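Local coordinates for fibronectin type III domain-containing protein (Simiduia agarivorans, PDB 6P2K) that probably hydrolyses xyloglucan-type beta-glucans as a glycoside hydrolase of family 74, through a catalytic region built of seven-bladed beta-propellers that also binds zinc ions, at residues 292-297 against 365-370; 621-626 against 701-706; 661-666 against 727-732. All blocks are in the same frame, centred on the assembly; numbering follows the deposited sequence. Where two conformers were deposited one is given.

Contact 1: 292-297 against 365-370; sequences LYEGTF and GNNSYS
Glu294 and Tyr369 meet across the interface between two successive beta-propeller blades: Glu294 lies on the third strand (292-300) of one four-stranded antiparallel sheet, Tyr369 on the last strand (368-373) of the next. Their backbones are far apart, and even the nearest pair, the CA atoms of Glu294 and Asn367, is separated by 10.8 Å, so long polar side chains must span the gap. Glu294 suits this task because its chain runs almost fully extended; with CG anti to the backbone N (chi1 179°), it carries the carboxylate across toward Tyr369. Tyr369 comes from the other side and crosses it at about a right angle. Its hydroxyl donates to OE1, with Tyr369 OH and Glu294 OE1 2.6 Å apart, meeting the syn side of the oxygen but 28° out of the carboxylate plane. The aromatic ring is a stiff spacer, and OE1 lies at its edge, near the ring plane. Arg347 braces both residues, pairing with Glu294 OE2 in a salt bridge and donating to Tyr369 OH, while Tyr338 also bonds to OE2. This company probably stabilises the buried carboxylate as an anion. Asn367 adds a water-mediated layer. It belongs to a G1 beta bulge opposite Asn363, where its positive phi (57°) is one that asparagine tolerates well. His362 holds Asn367 OD1, and Asn367 ND2 donates to the O of water 2 at 3.2 Å; the O of water 2 lies 2.8 Å from Glu294 OE1 and can donate to it, though this water has more acceptors within reach than protons.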
loop_
_atom_site.group_PDB
_atom_site.type_symbol
_atom_site.label_atom_id
_atom_site.label_comp_id
_atom_site.label_asym_id
_atom_site.label_seq_id
_atom_site.Cartn_x
_atom_site.Cartn_y
_atom_site.Cartn_z
ATOM N N LEU B 292 -29.026 31.423 -16.919
ATOM C CA LEU B 292 -30.307 31.986 -17.322
ATOM C C LEU B 292 -30.523 33.318 -16.614
ATOM O O LEU B 292 -30.264 33.441 -15.414
ATOM C CB LEU B 292 -31.447 31.011 -17.006
ATOM C CG LEU B 292 -32.888 31.401 -17.333
ATOM C CD1 LEU B 292 -33.050 31.691 -18.817
ATOM C CD2 LEU B 292 -33.828 30.283 -16.901
ATOM N N TYR B 293 -30.998 34.308 -17.365
ATOM C CA TYR B 293 -31.214 35.655 -16.854
ATOM C C TYR B 293 -32.690 35.903 -16.567
ATOM O O TYR B 293 -33.565 35.460 -17.318
ATOM C CB TYR B 293 -30.736 36.713 -17.852
ATOM C CG TYR B 293 -29.243 36.937 -17.919
ATOM C CD1 TYR B 293 -28.580 37.662 -16.935
ATOM C CD2 TYR B 293 -28.504 36.462 -18.994
ATOM C CE1 TYR B 293 -27.217 37.884 -17.011
ATOM C CE2 TYR B 293 -27.147 36.678 -19.078
ATOM C CZ TYR B 293 -26.508 37.389 -18.086
ATOM O OH TYR B 293 -25.153 37.603 -18.175
ATOM N N GLU B 294 -32.957 36.632 -15.489
ATOM C CA GLU B 294 -34.248 37.267 -15.269
ATOM C C GLU B 294 -34.025 38.767 -15.134
ATOM O O GLU B 294 -33.198 39.207 -14.329
ATOM C CB GLU B 294 -34.959 36.720 -14.029
ATOM C CG GLU B 294 -36.311 37.389 -13.775
ATOM C CD GLU B 294 -37.136 36.683 -12.717
ATOM O OE1 GLU B 294 -36.617 36.456 -11.603
ATOM O OE2 GLU B 294 -38.307 36.353 -13.002
ATOM N N GLY B 295 -34.748 39.544 -15.930
ATOM C CA GLY B 295 -34.639 40.989 -15.917
ATOM C C GLY B 295 -35.875 41.624 -15.311
ATOM O O GLY B 295 -36.990 41.126 -15.478
ATOM N N THR B 296 -35.670 42.729 -14.601
ATOM C CA THR B 296 -36.751 43.491 -13.993
ATOM C C THR B 296 -36.809 44.861 -14.651
ATOM O O THR B 296 -35.799 45.569 -14.704
ATOM C CB THR B 296 -36.551 43.631 -12.481
ATOM O OG1 THR B 296 -36.347 42.335 -11.907
ATOM C CG2 THR B 296 -37.768 44.278 -11.837
ATOM N N PHE B 297 -37.982 45.227 -15.159
ATOM C CA PHE B 297 -38.183 46.492 -15.855
ATOM C C PHE B 297 -39.286 47.266 -15.150
ATOM O O PHE B 297 -40.439 46.822 -15.119
ATOM C CB PHE B 297 -38.537 46.266 -17.327
ATOM C CG PHE B 297 -37.425 45.652 -18.129
ATOM C CD1 PHE B 297 -37.142 44.298 -18.024
ATOM C CD2 PHE B 297 -36.664 46.423 -18.988
ATOM C CE1 PHE B 297 -36.120 43.728 -18.754
ATOM C CE2 PHE B 297 -35.640 45.858 -19.725
ATOM C CZ PHE B 297 -35.369 44.505 -19.607
ATOM N N GLY B 365 -40.771 35.655 -0.843
ATOM C CA GLY B 365 -40.318 36.540 0.223
ATOM C C GLY B 365 -38.808 36.641 0.234
ATOM O O GLY B 365 -38.204 37.303 1.089
ATOM N N ASN B 366 -38.201 35.984 -0.747
ATOM C CA ASN B 366 -36.760 35.841 -0.909
ATOM C C ASN B 366 -36.275 36.158 -2.322
ATOM O O ASN B 366 -35.138 36.619 -2.469
ATOM C CB ASN B 366 -36.362 34.401 -0.545
ATOM C CG ASN B 366 -34.863 34.221 -0.367
ATOM O OD1 ASN B 366 -34.057 34.641 -1.187
ATOM N ND2 ASN B 366 -34.489 33.566 0.726
ATOM N N ASN B 367 -37.092 35.952 -3.364
ATOM C CA ASN B 367 -36.668 36.047 -4.770
ATOM C C ASN B 367 -35.506 35.100 -5.072
ATOM O O ASN B 367 -34.586 35.428 -5.827
ATOM C CB ASN B 367 -36.313 37.478 -5.177
ATOM C CG ASN B 367 -36.374 37.673 -6.686
ATOM O OD1 ASN B 367 -37.266 37.141 -7.350
ATOM N ND2 ASN B 367 -35.428 38.425 -7.232
ATOM N N SER B 368 -35.564 33.908 -4.495
ATOM C CA SER B 368 -34.580 32.870 -4.740
ATOM C C SER B 368 -35.218 31.731 -5.524
ATOM O O SER B 368 -36.420 31.464 -5.406
ATOM C CB SER B 368 -33.994 32.340 -3.427
ATOM O OG SER B 368 -34.948 31.587 -2.695
ATOM N N TYR B 369 -34.398 31.072 -6.332
ATOM C CA TYR B 369 -34.818 29.946 -7.147
ATOM C C TYR B 369 -34.084 28.695 -6.691
ATOM O O TYR B 369 -32.895 28.746 -6.364
ATOM C CB TYR B 369 -34.550 30.212 -8.632
ATOM C CG TYR B 369 -35.422 31.302 -9.213
ATOM C CD1 TYR B 369 -35.049 32.636 -9.128
ATOM C CD2 TYR B 369 -36.624 30.997 -9.836
ATOM C CE1 TYR B 369 -35.846 33.635 -9.653
ATOM C CE2 TYR B 369 -37.428 31.988 -10.365
ATOM C CZ TYR B 369 -37.036 33.307 -10.271
ATOM O OH TYR B 369 -37.830 34.302 -10.795
ATOM N N SER B 370 -34.800 27.577 -6.661
ATOM C CA SER B 370 -34.256 26.292 -6.230
ATOM C C SER B 370 -34.373 25.322 -7.403
ATOM O O SER B 370 -35.466 24.838 -7.712
ATOM C CB SER B 370 -34.990 25.779 -4.994
ATOM O OG SER B 370 -34.376 24.608 -4.488
HETATM O O HOH W 1 -38.488 37.262 -9.524
HETATM O O HOH W 2 -35.503 38.724 -10.430
#

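Contact 2: 621-626 against 701-706; sequences EAWAYN and NKIVMS
Trp623 brings the CZ2 and CH2 atoms of its six-membered ring against the side chain of Ile703, and the closest pair is Trp623 CH2 with Ile703 CG1 at 3.7 Å. The two side chains cross at about a right angle, and the terminal methyl takes part as well, Ile703 CD1 lying 3.8 Å from Trp623 CH2. Isoleucine fits because its longer branch, CG1 followed by CD1, reaches the indole from a backbone that does not aim its side chain straight at it. Two residues along, Tyr625 packs its ring against Asn701. The backbone N of Asn701 sits 4.0 Å above one ring face of Tyr625, over its centre, while Asn701 CB comes within 3.7 Å of Tyr625 CE2; Asn626 CB covers the opposite face. These pairs join consecutive propeller blades: strand 618-625 is the first of one four-stranded antiparallel sheet, and strand 702-709 is the second of the next. Beyond them, polar bonds set the orientation. Trp623 takes up a chi1 of 78°, with CG between its backbone N and carbonyl carbon, and its indole N-H reaches Gly700 O, just before the neighbouring segment; Tyr630 meets the indole at a shallow ring angle. A tryptophan thus serves both as a broad apolar surface and as a donor tied to the next blade. The amide of Asn701 turns to the last residues of this crystallised chain, with OD1 accepting from Asn775 N and ND2 giving a weak bond to Gly773 O. These residues also touch Tyr625, through Asn775 and Asp777.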
loop_
_atom_site.group_PDB
_atom_site.type_symbol
_atom_site.label_atom_id
_atom_site.label_comp_id
_atom_site.label_asym_id
_atom_site.label_seq_id
_atom_site.Cartn_x
_atom_site.Cartn_y
_atom_site.Cartn_z
ATOM N N GLU B 621 -21.179 -10.371 -39.532
ATOM C CA GLU B 621 -21.089 -11.139 -38.298
ATOM C C GLU B 621 -20.683 -12.566 -38.627
ATOM O O GLU B 621 -21.187 -13.156 -39.587
ATOM C CB GLU B 621 -22.423 -11.150 -37.537
ATOM C CG GLU B 621 -22.367 -11.819 -36.163
ATOM C CD GLU B 621 -22.209 -10.832 -35.022
ATOM O OE1 GLU B 621 -23.238 -10.499 -34.390
ATOM O OE2 GLU B 621 -21.066 -10.396 -34.754
ATOM N N ALA B 622 -19.780 -13.119 -37.821
ATOM C CA ALA B 622 -19.333 -14.497 -37.966
ATOM C C ALA B 622 -19.512 -15.212 -36.637
ATOM O O ALA B 622 -19.094 -14.699 -35.594
ATOM C CB ALA B 622 -17.869 -14.562 -38.416
ATOM N N TRP B 623 -20.132 -16.388 -36.672
ATOM C CA TRP B 623 -20.373 -17.150 -35.454
ATOM C C TRP B 623 -20.543 -18.619 -35.817
ATOM O O TRP B 623 -20.708 -18.976 -36.986
ATOM C CB TRP B 623 -21.588 -16.611 -34.692
ATOM C CG TRP B 623 -22.919 -17.025 -35.247
ATOM C CD1 TRP B 623 -23.702 -18.050 -34.806
ATOM C CD2 TRP B 623 -23.631 -16.412 -36.330
ATOM N NE1 TRP B 623 -24.856 -18.118 -35.550
ATOM C CE2 TRP B 623 -24.837 -17.124 -36.492
ATOM C CE3 TRP B 623 -23.366 -15.332 -37.182
ATOM C CZ2 TRP B 623 -25.777 -16.793 -37.472
ATOM C CZ3 TRP B 623 -24.297 -15.006 -38.154
ATOM C CH2 TRP B 623 -25.489 -15.736 -38.291
ATOM N N ALA B 624 -20.493 -19.467 -34.792
ATOM C CA ALA B 624 -20.568 -20.913 -34.948
ATOM C C ALA B 624 -21.778 -21.457 -34.203
ATOM O O ALA B 624 -22.105 -20.992 -33.105
ATOM C CB ALA B 624 -19.297 -21.594 -34.429
ATOM N N TYR B 625 -22.437 -22.446 -34.802
ATOM C CA TYR B 625 -23.576 -23.095 -34.157
ATOM C C TYR B 625 -23.747 -24.487 -34.740
ATOM O O TYR B 625 -23.996 -24.628 -35.943
ATOM C CB TYR B 625 -24.854 -22.276 -34.335
ATOM C CG TYR B 625 -26.100 -23.008 -33.886
ATOM C CD1 TYR B 625 -26.254 -23.404 -32.564
ATOM C CD2 TYR B 625 -27.118 -23.307 -34.786
ATOM C CE1 TYR B 625 -27.391 -24.078 -32.147
ATOM C CE2 TYR B 625 -28.260 -23.978 -34.380
ATOM C CZ TYR B 625 -28.390 -24.361 -33.058
ATOM O OH TYR B 625 -29.521 -25.030 -32.646
ATOM N N ASN B 626 -23.612 -25.508 -33.889
ATOM C CA ASN B 626 -23.889 -26.903 -34.240
ATOM C C ASN B 626 -23.071 -27.358 -35.449
ATOM O O ASN B 626 -23.577 -28.005 -36.368
ATOM C CB ASN B 626 -25.385 -27.122 -34.473
ATOM C CG ASN B 626 -25.765 -28.589 -34.460
ATOM O OD1 ASN B 626 -25.119 -29.405 -33.798
ATOM N ND2 ASN B 626 -26.811 -28.936 -35.200
ATOM N N ASN B 701 -28.867 -20.066 -33.045
ATOM C CA ASN B 701 -29.858 -20.218 -34.101
ATOM C C ASN B 701 -30.656 -18.939 -34.336
ATOM O O ASN B 701 -31.796 -19.001 -34.808
ATOM C CB ASN B 701 -30.803 -21.379 -33.778
ATOM C CG ASN B 701 -31.576 -21.164 -32.482
ATOM O OD1 ASN B 701 -31.251 -20.281 -31.688
ATOM N ND2 ASN B 701 -32.603 -21.978 -32.264
ATOM N N LYS B 702 -30.082 -17.777 -34.023
ATOM C CA LYS B 702 -30.815 -16.519 -34.077
ATOM C C LYS B 702 -30.061 -15.477 -34.896
ATOM O O LYS B 702 -28.836 -15.349 -34.794
ATOM C CB LYS B 702 -31.081 -15.974 -32.667
ATOM C CG LYS B 702 -31.936 -16.884 -31.790
ATOM C CD LYS B 702 -33.378 -16.952 -32.276
ATOM C CE LYS B 702 -34.149 -18.042 -31.545
ATOM N NZ LYS B 702 -35.603 -18.033 -31.870
ATOM N N ILE B 703 -30.815 -14.733 -35.705
ATOM C CA ILE B 703 -30.314 -13.603 -36.481
ATOM C C ILE B 703 -31.310 -12.461 -36.327
ATOM O O ILE B 703 -32.525 -12.684 -36.348
ATOM C CB ILE B 703 -30.125 -13.969 -37.969
ATOM C CG1 ILE B 703 -29.099 -15.090 -38.125
ATOM C CG2 ILE B 703 -29.703 -12.750 -38.780
ATOM C CD1 ILE B 703 -29.150 -15.774 -39.473
ATOM N N VAL B 704 -30.800 -11.239 -36.167
ATOM C CA VAL B 704 -31.640 -10.062 -35.986
ATOM C C VAL B 704 -31.164 -8.962 -36.928
ATOM O O VAL B 704 -29.984 -8.885 -37.277
ATOM C CB VAL B 704 -31.631 -9.575 -34.515
ATOM C CG1 VAL B 704 -30.223 -9.181 -34.087
ATOM C CG2 VAL B 704 -32.612 -8.423 -34.298
ATOM N N MET B 705 -32.103 -8.122 -37.360
ATOM C CA MET B 705 -31.796 -6.949 -38.169
ATOM C C MET B 705 -32.914 -5.933 -37.981
ATOM O O MET B 705 -33.991 -6.253 -37.469
ATOM C CB MET B 705 -31.619 -7.313 -39.648
ATOM C CG MET B 705 -32.866 -7.879 -40.316
ATOM S SD MET B 705 -33.949 -6.605 -41.000
ATOM C CE MET B 705 -32.857 -5.830 -42.188
ATOM N N SER B 706 -32.654 -4.700 -38.419
ATOM C CA SER B 706 -33.620 -3.618 -38.270
ATOM C C SER B 706 -33.561 -2.704 -39.484
ATOM O O SER B 706 -32.490 -2.192 -39.824
ATOM C CB SER B 706 -33.355 -2.822 -36.987
ATOM O OG SER B 706 -33.989 -1.557 -37.026
#

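Contact 3: 661-666 against 727-732; sequences QKIFTP and GQVNWQ
Phe664 and Trp731 form a face-to-face stack in which the phenyl ring and the five-membered ring of the indole have centroids 4.1 Å apart and planes inclined by 28°. With CG anti to the backbone N (chi1 -153°), Phe664 reaches the indole, whose broad face and single N-H suit tryptophan to the site. Phe664 CE1 comes within 3.4 Å of Trp731 CG, and Phe664 CB adds an off-centre CH-pi contact to the six-membered ring. On the other indole face rests Val729 CG1.

Aliphatic packing fills in alongside: Ile663 CD1 touches Trp731 CZ2 at 3.9 Å and Val729 CG2 at 4.1 Å. A classic beta bulge, in which Ile663 and Phe664 both face Ile650, lets these successive residues both direct their side chains at the other strand.

The polar links use backbone carbonyls. Trp731 NE1 makes a weak, bent bond to Ile663 O (2.9 Å), and water 3 donates to both Ile663 O and Val729 O. Were Trp731 replaced by an alanine, Phe664 would probably lose its stacking partner, a gap would open beside Ile663 CD1, and Ile663 O would lose the indole donor.

Strands 661-664 and 729-733 are the last strands of consecutive propeller blades, and their short segments run nearly parallel, 26° apart. Phe664 also packs on Met705 and Tyr707 of strand 702-709, just before Thr665 caps the helix 666-672.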
loop_
_atom_site.group_PDB
_atom_site.type_symbol
_atom_site.label_atom_id
_atom_site.label_comp_id
_atom_site.label_asym_id
_atom_site.label_seq_id
_atom_site.Cartn_x
_atom_site.Cartn_y
_atom_site.Cartn_z
ATOM N N GLN B 661 -26.230 -16.538 -49.995
ATOM C CA GLN B 661 -27.654 -16.680 -50.279
ATOM C C GLN B 661 -28.425 -15.522 -49.662
ATOM O O GLN B 661 -28.114 -15.077 -48.554
ATOM C CB GLN B 661 -28.224 -18.002 -49.739
ATOM C CG GLN B 661 -27.501 -19.255 -50.203
ATOM C CD GLN B 661 -26.440 -19.710 -49.217
ATOM O OE1 GLN B 661 -26.688 -19.792 -48.011
ATOM N NE2 GLN B 661 -25.250 -20.011 -49.726
ATOM N N LYS B 662 -29.432 -15.042 -50.390
ATOM C CA LYS B 662 -30.371 -14.062 -49.854
ATOM C C LYS B 662 -31.312 -14.735 -48.860
ATOM O O LYS B 662 -31.913 -15.767 -49.173
ATOM C CB LYS B 662 -31.180 -13.439 -50.992
ATOM C CG LYS B 662 -30.894 -11.978 -51.280
ATOM C CD LYS B 662 -31.902 -11.396 -52.262
ATOM C CE LYS B 662 -31.334 -11.339 -53.671
ATOM N NZ LYS B 662 -31.934 -10.237 -54.471
ATOM N N ILE B 663 -31.455 -14.157 -47.666
ATOM C CA ILE B 663 -32.358 -14.749 -46.679
ATOM C C ILE B 663 -33.329 -13.727 -46.094
ATOM O O ILE B 663 -34.262 -14.101 -45.376
ATOM C CB ILE B 663 -31.581 -15.454 -45.550
ATOM C CG1 ILE B 663 -30.747 -14.455 -44.752
ATOM C CG2 ILE B 663 -30.722 -16.583 -46.109
ATOM C CD1 ILE B 663 -30.269 -14.995 -43.414
ATOM N N PHE B 664 -33.131 -12.439 -46.380
ATOM C CA PHE B 664 -34.118 -11.445 -45.967
ATOM C C PHE B 664 -34.032 -10.225 -46.869
ATOM O O PHE B 664 -32.945 -9.675 -47.071
ATOM C CB PHE B 664 -33.936 -11.031 -44.503
ATOM C CG PHE B 664 -35.210 -10.566 -43.851
ATOM C CD1 PHE B 664 -36.315 -11.401 -43.793
ATOM C CD2 PHE B 664 -35.307 -9.295 -43.313
ATOM C CE1 PHE B 664 -37.493 -10.981 -43.198
ATOM C CE2 PHE B 664 -36.481 -8.868 -42.717
ATOM C CZ PHE B 664 -37.576 -9.715 -42.661
ATOM N N THR B 665 -35.176 -9.803 -47.391
ATOM C CA THR B 665 -35.305 -8.683 -48.310
ATOM C C THR B 665 -36.385 -7.739 -47.813
ATOM O O THR B 665 -37.159 -8.080 -46.912
ATOM C CB THR B 665 -35.658 -9.185 -49.719
ATOM O OG1 THR B 665 -36.964 -9.773 -49.695
ATOM C CG2 THR B 665 -34.648 -10.216 -50.193
ATOM N N PRO B 666 -36.460 -6.525 -48.371
ATOM C CA PRO B 666 -37.595 -5.645 -48.041
ATOM C C PRO B 666 -38.954 -6.281 -48.282
ATOM O O PRO B 666 -39.899 -5.997 -47.534
ATOM C CB PRO B 666 -37.368 -4.435 -48.958
ATOM C CG PRO B 666 -35.892 -4.385 -49.132
ATOM C CD PRO B 666 -35.421 -5.815 -49.140
ATOM N N GLY B 727 -31.704 -25.716 -42.466
ATOM C CA GLY B 727 -30.859 -24.638 -42.919
ATOM C C GLY B 727 -31.584 -23.347 -43.241
ATOM O O GLY B 727 -30.940 -22.293 -43.301
ATOM N N GLN B 728 -32.896 -23.396 -43.453
ATOM C CA GLN B 728 -33.633 -22.191 -43.789
ATOM C C GLN B 728 -33.899 -21.354 -42.540
ATOM O O GLN B 728 -33.837 -21.836 -41.407
ATOM C CB GLN B 728 -34.949 -22.540 -44.485
ATOM C CG GLN B 728 -34.884 -22.453 -46.002
ATOM C CD GLN B 728 -33.640 -23.109 -46.569
ATOM O OE1 GLN B 728 -33.426 -24.309 -46.400
ATOM N NE2 GLN B 728 -32.809 -22.320 -47.242
ATOM N N VAL B 729 -34.188 -20.078 -42.766
ATOM C CA VAL B 729 -34.433 -19.116 -41.700
ATOM C C VAL B 729 -35.881 -18.662 -41.787
ATOM O O VAL B 729 -36.344 -18.241 -42.853
ATOM C CB VAL B 729 -33.481 -17.911 -41.795
ATOM C CG1 VAL B 729 -33.676 -16.987 -40.602
ATOM C CG2 VAL B 729 -32.043 -18.390 -41.883
ATOM N N ASN B 730 -36.597 -18.758 -40.674
ATOM C CA ASN B 730 -37.959 -18.258 -40.584
ATOM C C ASN B 730 -37.969 -16.999 -39.731
ATOM O O ASN B 730 -37.414 -16.987 -38.626
ATOM C CB ASN B 730 -38.905 -19.313 -40.008
ATOM C CG ASN B 730 -39.000 -20.548 -40.883
ATOM O OD1 ASN B 730 -38.808 -20.479 -42.099
ATOM N ND2 ASN B 730 -39.319 -21.684 -40.273
ATOM N N TRP B 731 -38.611 -15.955 -40.242
ATOM C CA TRP B 731 -38.533 -14.628 -39.660
ATOM C C TRP B 731 -39.826 -14.275 -38.941
ATOM O O TRP B 731 -40.917 -14.701 -39.332
ATOM C CB TRP B 731 -38.232 -13.586 -40.739
ATOM C CG TRP B 731 -36.884 -13.769 -41.351
ATOM C CD1 TRP B 731 -36.568 -14.580 -42.399
ATOM C CD2 TRP B 731 -35.661 -13.141 -40.942
ATOM N NE1 TRP B 731 -35.225 -14.492 -42.675
ATOM C CE2 TRP B 731 -34.645 -13.616 -41.795
ATOM C CE3 TRP B 731 -35.329 -12.221 -39.944
ATOM C CZ2 TRP B 731 -33.316 -13.200 -41.680
ATOM C CZ3 TRP B 731 -34.007 -11.809 -39.830
ATOM C CH2 TRP B 731 -33.018 -12.299 -40.695
ATOM N N GLN B 732 -39.682 -13.492 -37.877
ATOM C CA GLN B 732 -40.814 -12.981 -37.125
ATOM C C GLN B 732 -40.556 -11.523 -36.769
ATOM O O GLN B 732 -39.414 -11.051 -36.763
ATOM C CB GLN B 732 -41.078 -13.809 -35.860
ATOM C CG GLN B 732 -39.891 -13.907 -34.916
ATOM C CD GLN B 732 -40.148 -14.847 -33.751
ATOM O OE1 GLN B 732 -41.165 -14.743 -33.065
ATOM N NE2 GLN B 732 -39.221 -15.772 -33.522
HETATM O O HOH W 3 -35.367 -16.722 -44.949
#

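How the contacts relate
Contacts 2 and 3 join the same two blades, centres 12 Å apart: contact 2 pairs a first strand with a second, contact 3 the two last strands. They merge into one apolar layer, where Met705 SD lies 3.8 Å from Phe664 CD2 and Ile703 CG2 lies 3.9 Å from Trp731 CH2. Contact 2 is the more buried, contact 3 only partly so, with a water admitted between backbone carbonyls. Contact 1, across the chain's centre and about 38 Å from contact 2 at the nearest atoms, is also partly buried: Glu294 buried, Asn367 and Tyr369 partly exposed. It too bridges consecutive blades, but through a carboxylate, a phenol and waters instead of stacked rings and aliphatic branches.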